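Local atomic coordinates of vacuolar protein sorting 29 (Cryptosporidium parvum, PDB entry 2A22), a protein that probably acts in vacuolar protein sorting and intracellular protein transport, as a VPS29-family member built on a calcineurin-like phosphoesterase fold. Residues I36-K41 and L88-F93; M73-N76 and N80-I83. All coordinates share one frame; numbering follows the deposited sequence.

Contact 1 (I36-K41 and L88-F93); sequences IPYGAK and LDSAIF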
loop_
_atom_site.group_PDB
_atom_site.type_symbol
_atom_site.label_atom_id
_atom_site.label_comp_id
_atom_site.label_asym_id
_atom_site.label_seq_id
_atom_site.Cartn_x
_atom_site.Cartn_y
_atom_site.Cartn_z
ATOM N N ILE A 36 -7.740 -12.087 0.284
ATOM C CA ILE A 36 -7.622 -13.511 -0.046
ATOM C C ILE A 36 -7.713 -14.290 1.259
ATOM O O ILE A 36 -7.069 -13.902 2.238
ATOM C CB ILE A 36 -6.253 -13.819 -0.753
ATOM C CG1 ILE A 36 -6.117 -12.993 -2.040
ATOM C CG2 ILE A 36 -6.141 -15.266 -1.088
ATOM C CD1 ILE A 36 -4.773 -13.142 -2.730
ATOM N N PRO A 37 -8.520 -15.382 1.289
ATOM C CA PRO A 37 -9.329 -15.995 0.201
ATOM C C PRO A 37 -10.795 -15.506 0.098
ATOM O O PRO A 37 -11.503 -15.881 -0.853
ATOM C CB PRO A 37 -9.299 -17.476 0.574
ATOM C CG PRO A 37 -9.414 -17.414 2.124
ATOM C CD PRO A 37 -8.664 -16.145 2.552
ATOM N N TYR A 38 -11.223 -14.654 1.023
ATOM C CA TYR A 38 -12.634 -14.268 1.162
ATOM C C TYR A 38 -13.213 -13.629 -0.102
ATOM O O TYR A 38 -14.287 -14.022 -0.552
ATOM C CB TYR A 38 -12.822 -13.281 2.339
ATOM C CG TYR A 38 -12.096 -13.680 3.613
ATOM C CD1 TYR A 38 -12.168 -14.994 4.116
ATOM C CD2 TYR A 38 -11.350 -12.740 4.321
ATOM C CE1 TYR A 38 -11.503 -15.360 5.274
ATOM C CE2 TYR A 38 -10.697 -13.086 5.484
ATOM C CZ TYR A 38 -10.760 -14.392 5.952
ATOM O OH TYR A 38 -10.100 -14.703 7.114
ATOM N N GLY A 39 -12.493 -12.655 -0.664
ATOM C CA GLY A 39 -12.973 -11.885 -1.798
ATOM C C GLY A 39 -12.257 -12.147 -3.106
ATOM O O GLY A 39 -12.671 -11.632 -4.150
ATOM N N ALA A 40 -11.176 -12.921 -3.046
ATOM C CA ALA A 40 -10.340 -13.277 -4.209
ATOM C C ALA A 40 -9.433 -14.474 -3.881
ATOM O O ALA A 40 -9.161 -14.735 -2.724
ATOM C CB ALA A 40 -9.501 -12.106 -4.632
ATOM N N LYS A 41 -8.961 -15.203 -4.894
ATOM C CA LYS A 41 -8.050 -16.331 -4.632
ATOM C C LYS A 41 -6.557 -16.059 -4.852
ATOM O O LYS A 41 -5.693 -16.799 -4.359
ATOM C CB LYS A 41 -8.465 -17.599 -5.404
ATOM C CG LYS A 41 -8.639 -17.451 -6.889
ATOM C CD LYS A 41 -8.571 -18.850 -7.540
ATOM C CE LYS A 41 -8.584 -18.786 -9.057
ATOM N NZ LYS A 41 -8.331 -20.143 -9.645
ATOM N N LEU A 88 -10.284 -6.918 8.261
ATOM C CA LEU A 88 -10.661 -8.290 7.927
ATOM C C LEU A 88 -9.538 -9.279 8.203
ATOM O O LEU A 88 -9.628 -10.455 7.829
ATOM C CB LEU A 88 -11.084 -8.383 6.457
ATOM C CG LEU A 88 -12.408 -7.719 6.044
ATOM C CD1 LEU A 88 -12.652 -7.904 4.541
ATOM C CD2 LEU A 88 -13.614 -8.265 6.855
ATOM N N ASP A 89 -8.481 -8.804 8.854
ATOM C CA ASP A 89 -7.328 -9.637 9.122
ATOM C C ASP A 89 -7.629 -10.423 10.389
ATOM O O ASP A 89 -7.590 -9.896 11.485
ATOM C CB ASP A 89 -6.048 -8.787 9.235
ATOM C CG ASP A 89 -5.502 -8.337 7.866
ATOM O OD1 ASP A 89 -5.548 -9.126 6.899
ATOM O OD2 ASP A 89 -4.980 -7.205 7.757
ATOM N N SER A 90 -7.989 -11.686 10.227
ATOM C CA SER A 90 -8.408 -12.484 11.381
ATOM C C SER A 90 -7.590 -13.769 11.489
ATOM O O SER A 90 -7.615 -14.405 12.521
ATOM C CB SER A 90 -9.904 -12.815 11.295
ATOM O OG SER A 90 -10.141 -13.642 10.172
ATOM N N ALA A 91 -6.851 -14.114 10.435
ATOM C CA ALA A 91 -6.165 -15.401 10.356
ATOM C C ALA A 91 -4.706 -15.273 9.883
ATOM O O ALA A 91 -4.175 -16.137 9.167
ATOM C CB ALA A 91 -6.949 -16.355 9.460
ATOM N N ILE A 92 -4.053 -14.190 10.287
ATOM C CA ILE A 92 -2.686 -13.957 9.864
ATOM C C ILE A 92 -1.848 -13.702 11.082
ATOM O O ILE A 92 -2.370 -13.292 12.120
ATOM C CB ILE A 92 -2.526 -12.801 8.800
ATOM C CG1 ILE A 92 -2.986 -11.444 9.340
ATOM C CG2 ILE A 92 -3.277 -13.107 7.543
ATOM C CD1 ILE A 92 -2.730 -10.281 8.352
ATOM N N PHE A 93 -0.548 -13.926 10.912
ATOM C CA PHE A 93 0.418 -13.984 11.978
ATOM C C PHE A 93 1.644 -13.188 11.522
ATOM O O PHE A 93 2.169 -13.438 10.457
ATOM C CB PHE A 93 0.787 -15.455 12.230
ATOM C CG PHE A 93 1.987 -15.650 13.110
ATOM C CD1 PHE A 93 1.875 -15.535 14.500
ATOM C CD2 PHE A 93 3.227 -15.977 12.548
ATOM C CE1 PHE A 93 2.987 -15.726 15.326
ATOM C CE2 PHE A 93 4.352 -16.166 13.350
ATOM C CZ PHE A 93 4.244 -16.049 14.743
HETATM O O HOH W 1 -7.757 -13.231 7.822
#

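Contact 2 (M73-N76 and N80-I83); sequences MLKN and NVYI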
loop_
_atom_site.group_PDB
_atom_site.type_symbol
_atom_site.label_atom_id
_atom_site.label_comp_id
_atom_site.label_asym_id
_atom_site.label_seq_id
_atom_site.Cartn_x
_atom_site.Cartn_y
_atom_site.Cartn_z
ATOM N N MET A 73 4.268 -14.521 1.075
ATOM C CA MET A 73 4.667 -14.106 -0.266
ATOM C C MET A 73 5.233 -12.668 -0.204
ATOM O O MET A 73 6.355 -12.404 -0.673
ATOM C CB MET A 73 3.488 -14.256 -1.244
ATOM C CG MET A 73 3.727 -13.694 -2.686
ATOM S SD MET A 73 3.394 -11.902 -2.834
ATOM C CE MET A 73 3.678 -11.639 -4.608
ATOM N N LEU A 74 4.489 -11.769 0.436
ATOM C CA LEU A 74 4.908 -10.366 0.581
ATOM C C LEU A 74 6.192 -10.221 1.384
ATOM O O LEU A 74 7.074 -9.433 1.006
ATOM C CB LEU A 74 3.799 -9.517 1.203
ATOM C CG LEU A 74 2.533 -9.229 0.390
ATOM C CD1 LEU A 74 1.464 -8.677 1.323
ATOM C CD2 LEU A 74 2.763 -8.256 -0.786
ATOM N N LYS A 75 6.326 -10.991 2.462
ATOM C CA LYS A 75 7.575 -10.992 3.219
ATOM C C LYS A 75 8.776 -11.457 2.393
ATOM O O LYS A 75 9.889 -10.985 2.598
ATOM C CB LYS A 75 7.479 -11.838 4.482
ATOM C CG LYS A 75 6.491 -11.312 5.515
ATOM C CD LYS A 75 6.782 -9.883 5.955
ATOM C CE LYS A 75 7.523 -9.836 7.259
ATOM N NZ LYS A 75 7.506 -8.434 7.764
ATOM N N ASN A 76 8.536 -12.357 1.452
ATOM C CA ASN A 76 9.616 -12.875 0.600
ATOM C C ASN A 76 10.041 -11.962 -0.554
ATOM O O ASN A 76 11.047 -12.227 -1.215
ATOM C CB ASN A 76 9.274 -14.260 0.061
ATOM C CG ASN A 76 9.665 -15.340 1.018
ATOM O OD1 ASN A 76 10.840 -15.439 1.414
ATOM N ND2 ASN A 76 8.692 -16.157 1.425
ATOM N N ASN A 80 12.862 -5.479 3.612
ATOM C CA ASN A 80 12.023 -4.423 4.246
ATOM C C ASN A 80 10.530 -4.452 3.868
ATOM O O ASN A 80 10.095 -3.803 2.899
ATOM C CB ASN A 80 12.627 -3.014 4.031
ATOM C CG ASN A 80 14.114 -2.952 4.429
ATOM O OD1 ASN A 80 14.501 -3.518 5.442
ATOM N ND2 ASN A 80 14.938 -2.296 3.615
ATOM N N VAL A 81 9.763 -5.227 4.626
ATOM C CA VAL A 81 8.346 -5.436 4.343
ATOM C C VAL A 81 7.504 -5.073 5.575
ATOM O O VAL A 81 7.595 -5.735 6.613
ATOM C CB VAL A 81 8.063 -6.881 3.902
ATOM C CG1 VAL A 81 6.567 -7.097 3.724
ATOM C CG2 VAL A 81 8.812 -7.191 2.580
ATOM N N TYR A 82 6.713 -4.008 5.447
ATOM C CA TYR A 82 5.851 -3.528 6.516
ATOM C C TYR A 82 4.401 -3.816 6.177
ATOM O O TYR A 82 3.909 -3.427 5.097
ATOM C CB TYR A 82 6.052 -2.007 6.710
ATOM C CG TYR A 82 7.489 -1.681 7.090
ATOM C CD1 TYR A 82 7.848 -1.596 8.419
ATOM C CD2 TYR A 82 8.496 -1.513 6.114
ATOM C CE1 TYR A 82 9.149 -1.341 8.806
ATOM C CE2 TYR A 82 9.833 -1.248 6.490
ATOM C CZ TYR A 82 10.135 -1.165 7.853
ATOM O OH TYR A 82 11.413 -0.912 8.323
ATOM N N ILE A 83 3.710 -4.473 7.105
ATOM C CA ILE A 83 2.303 -4.818 6.955
ATOM C C ILE A 83 1.563 -4.338 8.165
ATOM O O ILE A 83 1.955 -4.612 9.321
ATOM C CB ILE A 83 2.109 -6.344 6.805
ATOM C CG1 ILE A 83 2.852 -6.851 5.545
ATOM C CG2 ILE A 83 0.614 -6.711 6.787
ATOM C CD1 ILE A 83 3.029 -8.409 5.444
#

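Contact 1 (I36-K41 and L88-F93)
Two irregular loops face each other here with their backbones well apart, Tyr38 CA and Leu88 CA lying 9.2 Å from one another. The first side-chain bond of Tyr38 points toward 88-93, and with CG anti to the carbonyl carbon (chi1 -46°) the ring carries on across the gap. It meets the Leu88 carbonyl at its edge, near the ring plane, with Tyr38 CE2 3.7 Å from Leu88 O, while Pro37 CD, from the same loop, lies 3.9 Å above the ring plane, offset toward the rim. Tyr38 OH comes 3.2 Å from Ser90 OG and loosely meets the methyl of Ala91. A water hydrogen-bonds Tyr38 OH at 2.9 Å and accepts from Ser90 N at 2.9 Å, tying the phenol to the opposite backbone. In this small surface contact, Leu88 also borders a possible vacant metal site like those of metallophosphoesterases, unconfirmed here. The Asp89 carboxylate accepts from the backbone N of Asn64 and Gly86 at OD2 and of Cys66 at OD1. The bridge joins the loop following strand 26-31 to the one following strand 81-83, and both loops also rest on helix 68-77 through Ile36 and Ile92.

Contact 2 (M73-N76 and N80-I83)
Lys75 lays the aliphatic part of its side chain across Val81, its CD 3.6 Å from Val81 CG1, before the ammonium group reaches the strand backbone. Bends at chi2 (-57°) and chi3 fold the chain over the valine and bring NZ round to that residue's own carbonyl. The resulting hydrogen bond, Lys75 NZ to Val81 O, is 2.9 Å long; it makes a C=O...N angle of 145°, and the donor is tilted 27° from the carbonyl plane. One lysine therefore serves both as an apolar cover and as a polar tie from helix to strand, and Asp96 OD2 is a further partner of the ammonium group, in a long and weak ion pair. Val81 points toward the helix and packs close against its backbone, with CG2 3.2 Å from Leu74 O. Its other methyl, CG1, faces both that carbonyl and the lysine chain. Farther along the strand, Ile83 CD1 lies 4.1 Å from Lys75 CD and 4.4 Å from Leu74 CD1, extending the apolar layer. The contact belongs to the beta-alpha-beta unit 58-61, 68-77, 81-83, in which the helix packs on a parallel strand pair: Val81 and Ile83 also touch Val59 and Cys61 of strand 58-61, whereas Tyr82 turns away from the helix and meets Val107 and Val109 of strand 106-111.

Overall arrangement
From the N terminus, the chain leaves strand 26-31 and enters the loop 36-41, the first half of contact 1. It then runs through helix 48-52 and strand 58-61 into helix 68-77, where contact 2 closes a short turn onto strand 81-83. Only afterwards does it reach 88-93 and close the long loop of contact 1, so contact 2 is nested inside it. Their centres lie 16 Å apart and they do not touch, the nearest atoms being about 5 Å apart. Contact 2 is buried and fastens a helix to an outermost strand of the six-stranded sheet; contact 1 bridges surface loops that follow two strands of that same sheet.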